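Local coordinates for putative diflavin flavoprotein A 3 (Synechocystis sp., PDB 6H0C) that probably carries electrons from NADH to oxygen, reducing it to water, this chain being the flavodiiron core made of a metallo-beta-lactamase-like domain and a flavodoxin-like domain, at residues 11-16 / 138-143; 261-266 / 313-318. One frame throughout, in Å; residues are numbered along the deposited sequence.

Contact 1 of 2, residues 11-16 / 138-143; sequences AVDTTV and LGRGHE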
loop_
_atom_site.group_PDB
_atom_site.type_symbol
_atom_site.label_atom_id
_atom_site.label_comp_id
_atom_site.label_asym_id
_atom_site.label_seq_id
_atom_site.Cartn_x
_atom_site.Cartn_y
_atom_site.Cartn_z
ATOM N N ALA A 11 -0.977 2.216 -25.806
ATOM C CA ALA A 11 -0.802 3.578 -26.303
ATOM C C ALA A 11 0.503 3.602 -27.090
ATOM O O ALA A 11 1.208 2.592 -27.126
ATOM C CB ALA A 11 -0.790 4.585 -25.155
ATOM N N VAL A 12 0.831 4.726 -27.726
ATOM C CA VAL A 12 2.046 4.770 -28.542
ATOM C C VAL A 12 3.263 4.416 -27.697
ATOM O O VAL A 12 3.453 4.953 -26.601
ATOM C CB VAL A 12 2.274 6.147 -29.214
ATOM C CG1 VAL A 12 1.239 6.384 -30.288
ATOM C CG2 VAL A 12 2.248 7.265 -28.191
ATOM N N ASP A 13 4.064 3.485 -28.211
ATOM C CA ASP A 13 5.293 3.044 -27.556
ATOM C C ASP A 13 5.047 2.365 -26.205
ATOM O O ASP A 13 5.993 2.076 -25.474
ATOM C CB ASP A 13 6.243 4.232 -27.366
ATOM C CG ASP A 13 6.508 4.977 -28.663
ATOM O OD1 ASP A 13 6.850 4.318 -29.671
ATOM O OD2 ASP A 13 6.351 6.218 -28.676
ATOM N N THR A 14 3.789 2.090 -25.883
ATOM C CA THR A 14 3.464 1.633 -24.540
ATOM C C THR A 14 2.724 0.302 -24.510
ATOM O O THR A 14 1.701 0.117 -25.178
ATOM C CB THR A 14 2.616 2.673 -23.791
ATOM O OG1 THR A 14 3.189 3.981 -23.948
ATOM C CG2 THR A 14 2.535 2.313 -22.308
ATOM N N THR A 15 3.240 -0.609 -23.694
ATOM C CA THR A 15 2.675 -1.941 -23.558
ATOM C C THR A 15 2.430 -2.279 -22.091
ATOM O O THR A 15 3.238 -1.919 -21.230
ATOM C CB THR A 15 3.613 -2.991 -24.167
ATOM O OG1 THR A 15 3.979 -2.579 -25.493
ATOM C CG2 THR A 15 2.945 -4.364 -24.206
ATOM N N VAL A 16 1.318 -2.956 -21.803
ATOM C CA VAL A 16 1.101 -3.489 -20.455
ATOM C C VAL A 16 1.362 -5.001 -20.396
ATOM O O VAL A 16 1.046 -5.754 -21.326
ATOM C CB VAL A 16 -0.321 -3.209 -19.933
ATOM C CG1 VAL A 16 -1.349 -3.995 -20.729
ATOM C CG2 VAL A 16 -0.413 -3.577 -18.464
ATOM N N LEU A 138 12.081 10.152 -22.172
ATOM C CA LEU A 138 12.348 8.899 -22.882
ATOM C C LEU A 138 12.439 9.132 -24.386
ATOM O O LEU A 138 12.642 8.195 -25.155
ATOM C CB LEU A 138 11.262 7.859 -22.590
ATOM C CG LEU A 138 11.043 7.517 -21.114
ATOM C CD1 LEU A 138 9.993 6.415 -20.931
ATOM C CD2 LEU A 138 12.362 7.137 -20.447
ATOM N N GLY A 139 12.277 10.385 -24.797
ATOM C CA GLY A 139 12.256 10.735 -26.205
ATOM C C GLY A 139 10.863 10.593 -26.792
ATOM O O GLY A 139 9.977 10.006 -26.164
ATOM N N ARG A 140 10.662 11.144 -27.987
ATOM C CA ARG A 140 9.409 10.968 -28.714
ATOM C C ARG A 140 8.193 11.518 -27.957
ATOM O O ARG A 140 7.068 11.037 -28.132
ATOM C CB ARG A 140 9.203 9.484 -29.049
ATOM C CG ARG A 140 9.742 9.098 -30.420
ATOM C CD ARG A 140 10.647 7.875 -30.394
ATOM N NE ARG A 140 9.893 6.632 -30.461
ATOM C CZ ARG A 140 10.417 5.460 -30.804
ATOM N NH1 ARG A 140 11.699 5.368 -31.128
ATOM N NH2 ARG A 140 9.654 4.378 -30.823
ATOM N N GLY A 141 8.424 12.536 -27.129
ATOM C CA GLY A 141 7.344 13.207 -26.424
ATOM C C GLY A 141 7.004 12.609 -25.066
ATOM O O GLY A 141 6.180 13.164 -24.333
ATOM N N HIS A 142 7.624 11.475 -24.734
ATOM C CA HIS A 142 7.415 10.839 -23.435
ATOM C C HIS A 142 8.304 11.501 -22.387
ATOM O O HIS A 142 9.247 10.880 -21.876
ATOM C CB HIS A 142 7.715 9.331 -23.494
ATOM C CG HIS A 142 6.914 8.583 -24.521
ATOM N ND1 HIS A 142 5.679 8.032 -24.251
ATOM C CD2 HIS A 142 7.181 8.292 -25.820
ATOM C CE1 HIS A 142 5.217 7.435 -25.338
ATOM N NE2 HIS A 142 6.110 7.579 -26.301
ATOM N N GLU A 143 8.032 12.766 -22.079
ATOM C CA GLU A 143 8.762 13.399 -20.993
ATOM C C GLU A 143 7.958 13.237 -19.722
ATOM O O GLU A 143 7.025 13.994 -19.452
ATOM C CB GLU A 143 9.061 14.873 -21.254
ATOM C CG GLU A 143 10.074 15.397 -20.238
ATOM C CD GLU A 143 10.502 16.825 -20.486
ATOM O OE1 GLU A 143 9.992 17.442 -21.448
ATOM O OE2 GLU A 143 11.350 17.331 -19.714
#

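Contact 2 of 2, residues 261-266 / 313-318; sequences IYASAY and GSPTLG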
loop_
_atom_site.group_PDB
_atom_site.type_symbol
_atom_site.label_atom_id
_atom_site.label_comp_id
_atom_site.label_asym_id
_atom_site.label_seq_id
_atom_site.Cartn_x
_atom_site.Cartn_y
_atom_site.Cartn_z
ATOM N N ILE A 261 -1.451 2.647 15.164
ATOM C CA ILE A 261 -0.005 2.728 15.041
ATOM C C ILE A 261 0.587 1.331 14.879
ATOM O O ILE A 261 0.489 0.515 15.800
ATOM C CB ILE A 261 0.601 3.417 16.286
ATOM C CG1 ILE A 261 0.014 4.826 16.432
ATOM C CG2 ILE A 261 2.119 3.417 16.209
ATOM C CD1 ILE A 261 0.265 5.478 17.774
ATOM N N TYR A 262 1.175 1.033 13.721
ATOM C CA TYR A 262 1.844 -0.259 13.563
ATOM C C TYR A 262 3.309 -0.098 13.156
ATOM O O TYR A 262 3.715 0.954 12.665
ATOM C CB TYR A 262 1.093 -1.146 12.567
ATOM C CG TYR A 262 0.819 -0.541 11.209
ATOM C CD1 TYR A 262 1.760 -0.605 10.201
ATOM C CD2 TYR A 262 -0.403 0.066 10.928
ATOM C CE1 TYR A 262 1.504 -0.061 8.951
ATOM C CE2 TYR A 262 -0.668 0.602 9.684
ATOM C CZ TYR A 262 0.288 0.534 8.695
ATOM O OH TYR A 262 0.036 1.068 7.444
ATOM N N ALA A 263 4.102 -1.142 13.374
ATOM C CA ALA A 263 5.557 -1.014 13.342
ATOM C C ALA A 263 6.128 -0.688 11.958
ATOM O O ALA A 263 7.014 0.161 11.841
ATOM C CB ALA A 263 6.191 -2.282 13.873
ATOM N N SER A 264 5.638 -1.364 10.921
ATOM C CA SER A 264 6.118 -1.114 9.561
ATOM C C SER A 264 5.110 -1.563 8.502
ATOM O O SER A 264 4.116 -2.236 8.812
ATOM C CB SER A 264 7.456 -1.812 9.332
ATOM O OG SER A 264 7.258 -3.207 9.229
ATOM N N ALA A 265 5.388 -1.201 7.249
ATOM C CA ALA A 265 4.417 -1.322 6.159
ATOM C C ALA A 265 4.174 -2.751 5.701
ATOM O O ALA A 265 3.095 -3.080 5.223
ATOM C CB ALA A 265 4.869 -0.480 4.964
ATOM N N TYR A 266 5.188 -3.591 5.824
ATOM C CA TYR A 266 5.135 -4.912 5.228
ATOM C C TYR A 266 5.531 -5.940 6.289
ATOM O O TYR A 266 6.442 -5.701 7.074
ATOM C CB TYR A 266 6.053 -4.963 3.986
ATOM C CG TYR A 266 6.000 -6.262 3.202
ATOM C CD1 TYR A 266 4.941 -6.542 2.341
ATOM C CD2 TYR A 266 7.015 -7.212 3.325
ATOM C CE1 TYR A 266 4.894 -7.735 1.631
ATOM C CE2 TYR A 266 6.977 -8.398 2.624
ATOM C CZ TYR A 266 5.920 -8.657 1.779
ATOM O OH TYR A 266 5.892 -9.845 1.082
ATOM N N GLY A 313 0.332 -2.023 17.144
ATOM C CA GLY A 313 0.648 -3.324 16.579
ATOM C C GLY A 313 2.154 -3.451 16.438
ATOM O O GLY A 313 2.806 -2.583 15.850
ATOM N N SER A 314 2.724 -4.525 16.972
ATOM C CA SER A 314 4.181 -4.643 16.976
ATOM C C SER A 314 4.655 -6.085 16.857
ATOM O O SER A 314 4.098 -6.979 17.489
ATOM C CB SER A 314 4.758 -4.011 18.257
ATOM O OG SER A 314 6.166 -4.150 18.324
ATOM N N PRO A 315 5.698 -6.311 16.044
ATOM C CA PRO A 315 6.427 -7.578 16.099
ATOM C C PRO A 315 7.391 -7.567 17.285
ATOM O O PRO A 315 7.498 -6.556 17.992
ATOM C CB PRO A 315 7.186 -7.599 14.777
ATOM C CG PRO A 315 7.499 -6.141 14.539
ATOM C CD PRO A 315 6.285 -5.380 15.060
ATOM N N THR A 316 8.093 -8.673 17.493
ATOM C CA THR A 316 9.127 -8.723 18.515
ATOM C C THR A 316 10.467 -9.046 17.864
ATOM O O THR A 316 10.597 -10.040 17.141
ATOM C CB THR A 316 8.798 -9.754 19.595
ATOM O OG1 THR A 316 7.548 -9.408 20.206
ATOM C CG2 THR A 316 9.900 -9.779 20.659
ATOM N N LEU A 317 11.451 -8.187 18.100
ATOM C CA LEU A 317 12.753 -8.324 17.461
ATOM C C LEU A 317 13.831 -8.390 18.530
ATOM O O LEU A 317 14.124 -7.392 19.189
ATOM C CB LEU A 317 13.016 -7.163 16.494
ATOM C CG LEU A 317 11.955 -6.936 15.409
ATOM C CD1 LEU A 317 12.287 -5.717 14.555
ATOM C CD2 LEU A 317 11.763 -8.172 14.533
ATOM N N GLY A 318 14.408 -9.574 18.706
ATOM C CA GLY A 318 15.376 -9.790 19.763
ATOM C C GLY A 318 14.791 -9.551 21.142
ATOM O O GLY A 318 15.425 -8.935 21.997
#

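Contact 1 of 2, residues 11-16 / 138-143
At the tip of a beta hairpin in the metallo-beta-lactamase-like domain, the type II turn from Ala-11 to Thr-14 reaches across to the type I' turn from Gly-139 to His-142, and Asp-13 carries the contact. Its carboxylate divides its two oxygens between the imidazole of His-142 and the guanidinium of Arg-140. OD2 takes the N-H of His-142 NE2 at 2.7 Å through its anti lone pair, close to the imidazole plane, with an N-H...O angle of 159°. OD1 forms a salt bridge with Arg-140 NH2 at 3.0 Å; the oxygen lies at the guanidinium edge, while the nitrogen stands well above the carboxylate plane. Arginine suits this solvent-facing position because its long chain, bent at chi2 (130°) and chi3, lets a charged group reach Asp-13 from the turn; NH1 also makes a long, weak ion pair with Asp-47. Histidine suits the buried place because both ring nitrogens are used: ND1 is hydrogen-bonded to Asp-162, which together with Asp-13 fixes the rotation of the ring and would probably favour its protonated form. Beside the ring, Val-12 O lies 3.3 Å from His-142 CE1 and also accepts a hydrogen bond from Thr-14 OG1 at 2.8 Å.

Contact 2 of 2, residues 261-266 / 313-318
Strands 257-262 and 309-313 run parallel as neighbours in the flavodoxin-like sheet, and here, at their C-terminal ends, Tyr-262 pairs with Gly-313, their CA atoms 4.5 Å apart. Gly-313 N donates to Ile-261 O at 2.9 Å, the donor lying in the carbonyl plane. The next bond along, from Ala-263 N to Gly-313 O at 3.1 Å, is weak, with an N-H...O angle of only 121°, as the chain turns out of the strand. The same oxygen also receives a CA-H...O contact from Tyr-262 CA at 3.4 Å.

Ala-263 points its methyl group at the second segment and sets CB against Pro-315 CD at 3.3 Å, tighter than usual for two carbons; CG of the proline ring is farther off, at 4.1 Å. A small residue suits this place, since CD of the proline already presses on its methyl carbon, and helix 323-335 adds Ile-325 beside it. Gly-313 brings no side chain to the pairing, consistent with the close CA approach to Tyr-262. The tyrosine ring itself leads away from Gly-313, with CG between the backbone N and the carbonyl carbon (chi1 54°), and touches Pro-152 of the other domain. Ile-261 likewise sends the end of its side chain away, onto Ala-328 and Thr-332 of helix 323-335. Ser-314 holds its own loop: OG donates to Pro-315 O at 2.8 Å, on a lone pair in the carbonyl plane.

In flavodoxin folds the loops after these strand ends commonly border the FMN site. One firm and one weak backbone hydrogen bond, a CA-H...O contact and the Ala-263/Pro-315 touch make up the contact, so the main chain probably sets the register of the strand ends, and that tight touch how closely the loops approach.

Contacts 1 and 2 lie on opposite sides of the chain's centre, their own centres 40 Å apart and their nearest atoms about 21 Å apart, and they share no strand or helix. In series along the chain, contact 1 closes before contact 2 opens. Residues 11-16 and 138-143 join the seven-stranded sheet, through the turn between strands 4-11 and 14-21, to the loop between strands 135-137 and 143-148 of the five-stranded mixed sheet, in the metallo-beta-lactamase-like half. Residues 261-266 and 313-318 belong to the parallel sheet of the flavodoxin-like half. The contacts thus mark the two modules of the flavodiiron core, which in this family house the diiron and FMN centres.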